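Local coordinates for protein N-acetylcysteine deacetylase (Bacillus subtilis, PDB 1YSJ) that probably removes the acetyl group from N-acetylcysteine, as a two-metal hydrolase of the peptidase M20 family, releasing acetate and cysteine, the latter for growth on S-(2-succino)cysteine as sulfur source, at residues 137-141 against 393-397; 144-149 against 396-401. The protein carries 1 engineered substitution. One frame throughout, in Å; residues are numbered along the deposited sequence.

Contact 1: residues 137-141 against 393-397; sequences LLNQR and AELAV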
loop_
_atom_site.group_PDB
_atom_site.type_symbol
_atom_site.label_atom_id
_atom_site.label_comp_id
_atom_site.label_asym_id
_atom_site.label_seq_id
_atom_site.Cartn_x
_atom_site.Cartn_y
_atom_site.Cartn_z
ATOM N N LEU A 137 -11.345 2.456 -52.392
ATOM C CA LEU A 137 -12.063 1.474 -53.209
ATOM C C LEU A 137 -13.532 1.848 -53.378
ATOM O O LEU A 137 -14.104 1.669 -54.453
ATOM C CB LEU A 137 -11.973 0.070 -52.597
ATOM C CG LEU A 137 -10.626 -0.645 -52.448
ATOM C CD1 LEU A 137 -10.831 -1.932 -51.673
ATOM C CD2 LEU A 137 -9.959 -0.927 -53.793
ATOM N N LEU A 138 -14.141 2.355 -52.309
ATOM C CA LEU A 138 -15.555 2.715 -52.334
ATOM C C LEU A 138 -15.788 4.005 -53.105
ATOM O O LEU A 138 -16.872 4.218 -53.653
ATOM C CB LEU A 138 -16.123 2.818 -50.917
ATOM C CG LEU A 138 -16.454 1.497 -50.211
ATOM C CD1 LEU A 138 -16.882 1.753 -48.768
ATOM C CD2 LEU A 138 -17.530 0.729 -50.959
ATOM N N ASN A 139 -14.760 4.851 -53.142
ATOM C CA ASN A 139 -14.757 6.080 -53.935
ATOM C C ASN A 139 -14.971 5.825 -55.432
ATOM O O ASN A 139 -15.483 6.689 -56.146
ATOM C CB ASN A 139 -13.443 6.841 -53.701
ATOM C CG ASN A 139 -13.406 8.189 -54.398
ATOM O OD1 ASN A 139 -14.332 8.992 -54.276
ATOM N ND2 ASN A 139 -12.323 8.446 -55.131
ATOM N N GLN A 140 -14.577 4.641 -55.897
ATOM C CA GLN A 140 -14.741 4.259 -57.296
ATOM C C GLN A 140 -15.934 3.322 -57.483
ATOM O O GLN A 140 -16.101 2.730 -58.552
ATOM C CB GLN A 140 -13.468 3.594 -57.843
ATOM C CG GLN A 140 -12.157 4.344 -57.577
ATOM C CD GLN A 140 -12.054 5.689 -58.294
ATOM O OE1 GLN A 140 -11.623 6.680 -57.705
ATOM N NE2 GLN A 140 -12.444 5.726 -59.566
ATOM N N ARG A 141 -16.761 3.199 -56.445
ATOM C CA ARG A 141 -17.902 2.270 -56.446
ATOM C C ARG A 141 -19.188 2.912 -55.907
ATOM O O ARG A 141 -20.060 2.220 -55.362
ATOM C CB ARG A 141 -17.565 1.014 -55.630
ATOM C CG ARG A 141 -16.545 0.084 -56.277
ATOM C CD ARG A 141 -16.273 -1.128 -55.395
ATOM N NE ARG A 141 -17.420 -2.035 -55.325
ATOM C CZ ARG A 141 -17.523 -3.061 -54.480
ATOM N NH1 ARG A 141 -16.552 -3.320 -53.613
ATOM N NH2 ARG A 141 -18.605 -3.827 -54.499
ATOM N N ALA A 393 -14.977 -2.717 -47.684
ATOM C CA ALA A 393 -15.593 -2.167 -48.888
ATOM C C ALA A 393 -16.771 -3.036 -49.330
ATOM O O ALA A 393 -17.829 -2.518 -49.694
ATOM C CB ALA A 393 -14.569 -2.033 -50.003
ATOM N N GLU A 394 -16.593 -4.354 -49.279
ATOM C CA GLU A 394 -17.651 -5.271 -49.686
ATOM C C GLU A 394 -18.754 -5.351 -48.636
ATOM O O GLU A 394 -19.937 -5.422 -48.979
ATOM C CB GLU A 394 -17.087 -6.660 -49.996
ATOM C CG GLU A 394 -17.970 -7.495 -50.916
ATOM C CD GLU A 394 -18.148 -6.883 -52.309
ATOM O OE1 GLU A 394 -17.186 -6.277 -52.841
ATOM O OE2 GLU A 394 -19.256 -7.021 -52.874
ATOM N N LEU A 395 -18.360 -5.321 -47.364
ATOM C CA LEU A 395 -19.302 -5.285 -46.247
ATOM C C LEU A 395 -20.213 -4.058 -46.319
ATOM O O LEU A 395 -21.425 -4.179 -46.156
ATOM C CB LEU A 395 -18.557 -5.328 -44.908
ATOM C CG LEU A 395 -19.382 -5.339 -43.617
ATOM C CD1 LEU A 395 -20.206 -6.620 -43.486
ATOM C CD2 LEU A 395 -18.482 -5.158 -42.413
ATOM N N ALA A 396 -19.625 -2.891 -46.576
ATOM C CA ALA A 396 -20.380 -1.641 -46.716
ATOM C C ALA A 396 -21.469 -1.729 -47.788
ATOM O O ALA A 396 -22.612 -1.328 -47.547
ATOM C CB ALA A 396 -19.442 -0.482 -47.008
ATOM N N VAL A 397 -21.107 -2.259 -48.957
ATOM C CA VAL A 397 -22.046 -2.451 -50.065
ATOM C C VAL A 397 -23.180 -3.415 -49.682
ATOM O O VAL A 397 -24.352 -3.146 -49.963
ATOM C CB VAL A 397 -21.323 -2.945 -51.350
ATOM C CG1 VAL A 397 -22.322 -3.292 -52.453
ATOM C CG2 VAL A 397 -20.327 -1.898 -51.843
#
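The guanidinium of Arg-141 meets Glu-394 at its edge and Val-397 over one face. Along the edge, NH1 and NH2 both turn to a single oxygen: Arg-141 NH1 lies 3.1 Å from Glu-394 OE1, and Arg-141 NH2 lies 3.3 Å from the same Glu-394 OE1. Both bonds of this salt bridge are bent, and both reach OE1 from the same face of the carboxylate, although the two flat groups are only 22° apart. Over the face, Val-397 CG2 sits 3.7 Å from Arg-141 NH2, displaced toward the rim of the group. Glu-394 leaves its helix pointing away from the partner segment and comes back through a bend at chi2 (63°), which brings OE1 to the arginine. Each charge has a further mate, Glu-144 for Arg-141 and Arg-334 for Glu-394, making a chain of alternating charges. With an alanine here in place of Arg-141, Glu-394 OE1 and Glu-144 are likely to lose the cation they share, and Val-397 CG2 one of its neighbours.

Beside the ion pair the contact is apolar. Leu-138 presses its branched end against the helix: CD1 is 3.8 Å from Ala-396 CB, while CD2 is 3.9 Å from Val-397 CG2, the two side chains running antiparallel past one another. The small Ala-393 lets the chains come close, its CB 4.0 Å from Leu-138 CG, and Leu-137 CD1 touches the same methyl.

The contact joins the C-terminal end of helix 124-139 and the turn after it to helix 384-402. Leu-138 also reaches Phe-151 on strand 148-154, while Leu-395 of helix 384-402 packs on helix 325-334.

Contact 2: residues 144-149 against 396-401; sequences ELKGTV and AVIVLE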
loop_
_atom_site.group_PDB
_atom_site.type_symbol
_atom_site.label_atom_id
_atom_site.label_comp_id
_atom_site.label_asym_id
_atom_site.label_seq_id
_atom_site.Cartn_x
_atom_site.Cartn_y
_atom_site.Cartn_z
ATOM N N GLU A 144 -22.739 1.629 -56.567
ATOM C CA GLU A 144 -23.127 0.413 -55.842
ATOM C C GLU A 144 -23.662 0.704 -54.439
ATOM O O GLU A 144 -24.349 -0.132 -53.847
ATOM C CB GLU A 144 -21.950 -0.562 -55.745
ATOM C CG GLU A 144 -21.508 -1.163 -57.075
ATOM C CD GLU A 144 -20.406 -2.202 -56.910
ATOM O OE1 GLU A 144 -19.311 -2.007 -57.490
ATOM O OE2 GLU A 144 -20.633 -3.208 -56.196
ATOM N N LEU A 145 -23.343 1.883 -53.908
ATOM C CA LEU A 145 -23.756 2.251 -52.556
ATOM C C LEU A 145 -25.189 2.769 -52.497
ATOM O O LEU A 145 -25.518 3.789 -53.110
ATOM C CB LEU A 145 -22.796 3.282 -51.951
ATOM C CG LEU A 145 -21.336 2.887 -51.704
ATOM C CD1 LEU A 145 -20.540 4.098 -51.232
ATOM C CD2 LEU A 145 -21.223 1.743 -50.701
ATOM N N LYS A 146 -26.034 2.059 -51.755
ATOM C CA LYS A 146 -27.416 2.480 -51.532
ATOM C C LYS A 146 -27.489 3.340 -50.267
ATOM O O LYS A 146 -28.220 3.042 -49.318
ATOM C CB LYS A 146 -28.360 1.271 -51.433
ATOM C CG LYS A 146 -28.190 0.201 -52.514
ATOM C CD LYS A 146 -28.612 0.684 -53.894
ATOM C CE LYS A 146 -29.036 -0.484 -54.787
ATOM N NZ LYS A 146 -28.008 -1.567 -54.867
ATOM N N GLY A 147 -26.711 4.412 -50.264
ATOM C CA GLY A 147 -26.662 5.312 -49.132
ATOM C C GLY A 147 -25.282 5.888 -48.946
ATOM O O GLY A 147 -24.574 6.149 -49.917
ATOM N N THR A 148 -24.896 6.063 -47.688
ATOM C CA THR A 148 -23.699 6.815 -47.355
ATOM C C THR A 148 -22.823 6.072 -46.351
ATOM O O THR A 148 -23.321 5.486 -45.389
ATOM C CB THR A 148 -24.087 8.210 -46.812
ATOM O OG1 THR A 148 -24.804 8.925 -47.827
ATOM C CG2 THR A 148 -22.860 9.017 -46.393
ATOM N N VAL A 149 -21.514 6.094 -46.597
ATOM C CA VAL A 149 -20.549 5.573 -45.641
ATOM C C VAL A 149 -19.769 6.723 -45.016
ATOM O O VAL A 149 -19.107 7.502 -45.709
ATOM C CB VAL A 149 -19.573 4.541 -46.266
ATOM C CG1 VAL A 149 -18.664 3.961 -45.190
ATOM C CG2 VAL A 149 -20.339 3.420 -46.961
ATOM N N ALA A 396 -19.625 -2.891 -46.576
ATOM C CA ALA A 396 -20.380 -1.641 -46.716
ATOM C C ALA A 396 -21.469 -1.729 -47.788
ATOM O O ALA A 396 -22.612 -1.328 -47.547
ATOM C CB ALA A 396 -19.442 -0.482 -47.008
ATOM N N VAL A 397 -21.107 -2.259 -48.957
ATOM C CA VAL A 397 -22.046 -2.451 -50.065
ATOM C C VAL A 397 -23.180 -3.415 -49.682
ATOM O O VAL A 397 -24.352 -3.146 -49.963
ATOM C CB VAL A 397 -21.323 -2.945 -51.350
ATOM C CG1 VAL A 397 -22.322 -3.292 -52.453
ATOM C CG2 VAL A 397 -20.327 -1.898 -51.843
ATOM N N ILE A 398 -22.819 -4.522 -49.034
ATOM C CA ILE A 398 -23.782 -5.546 -48.628
ATOM C C ILE A 398 -24.732 -5.051 -47.538
ATOM O O ILE A 398 -25.944 -5.278 -47.621
ATOM C CB ILE A 398 -23.082 -6.853 -48.181
ATOM C CG1 ILE A 398 -22.410 -7.529 -49.376
ATOM C CG2 ILE A 398 -24.080 -7.814 -47.538
ATOM C CD1 ILE A 398 -21.398 -8.592 -49.005
ATOM N N VAL A 399 -24.187 -4.377 -46.526
ATOM C CA VAL A 399 -25.003 -3.835 -45.438
ATOM C C VAL A 399 -26.036 -2.837 -45.966
ATOM O O VAL A 399 -27.220 -2.947 -45.652
ATOM C CB VAL A 399 -24.146 -3.211 -44.306
ATOM C CG1 VAL A 399 -25.028 -2.479 -43.290
ATOM C CG2 VAL A 399 -23.345 -4.285 -43.608
ATOM N N LEU A 400 -25.588 -1.895 -46.795
ATOM C CA LEU A 400 -26.469 -0.866 -47.353
ATOM C C LEU A 400 -27.567 -1.415 -48.273
ATOM O O LEU A 400 -28.589 -0.757 -48.479
ATOM C CB LEU A 400 -25.657 0.231 -48.059
ATOM C CG LEU A 400 -24.836 1.191 -47.184
ATOM C CD1 LEU A 400 -23.924 2.059 -48.043
ATOM C CD2 LEU A 400 -25.722 2.061 -46.292
ATOM N N GLU A 401 -27.352 -2.615 -48.816
ATOM C CA GLU A 401 -28.368 -3.312 -49.610
ATOM C C GLU A 401 -29.550 -3.759 -48.752
ATOM O O GLU A 401 -30.695 -3.718 -49.198
ATOM C CB GLU A 401 -27.772 -4.540 -50.308
ATOM C CG GLU A 401 -26.983 -4.249 -51.583
ATOM C CD GLU A 401 -26.209 -5.464 -52.099
ATOM O OE1 GLU A 401 -26.333 -6.565 -51.512
ATOM O OE2 GLU A 401 -25.471 -5.315 -53.098
HETATM O O HOH W 1 -25.202 -0.803 -51.354
#
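Leu-400 meets Leu-145 and Val-149 through one methyl, CD1, its side chain running at a slant to both. Leu-400 CD1 lies 3.8 Å from Leu-145 CD2 and 4.0 Å from Val-149 CG2. In Leu-400, chi1 of -71° sets CG anti to the carbonyl carbon, and chi2 of 171° then turns CD1 toward Leu-145 and Val-149. Leu-145 stands at about a right angle to Val-397, and the same CD2 that meets Leu-400 is 3.9 Å from Val-397 CG2. One helical turn back from Leu-400, Ala-396 CB takes Val-149 CG2 at 4.0 Å. The other branch of Val-397, CG1, lies by the backbone oxygen and the carboxylate of Glu-144, whose charge is paired with Arg-141.

No direct hydrogen bond links the two segments; a water does so instead. It donates to Val-397 O at 2.9 Å and to Glu-144 O, and it accepts from Lys-146 N, so three backbone groups share one solvent molecule. Lys-146, the centre of an inverse gamma turn, lays its CB 3.6 Å from Leu-400 O. The next residue, Gly-147, has backbone angles at which a side chain would run into the carbonyl oxygen of Lys-146 and crowd Leu-400 CD2.

This is a helix laid against the start of a sheet strand, part of the alpha/beta layering of the M20 catalytic domain: strand 148-154 pairs with 79-84 and 91-97, and Leu-400 extends the same apolar layer to Ile-92.

Contact 1 and contact 2 lie side by side, their centres 8 Å apart, on overlapping turns of helix 384-402, and they share Ala-396 and Val-397. On the other side the chain passes directly from one to the other through a short loop: helix 124-139 ends in 137-141, and 144-149 leads into strand 148-154 of the mixed sheet. Leu-138 CD2 touches Leu-145 CD2 at 3.8 Å, so the two apolar patches are continuous. The C-terminal helix, more than 240 residues later in sequence, thus packs against both the helix end and the strand start of this helix-to-strand connection, in the metal-binding domain but away from the dinuclear nickel site.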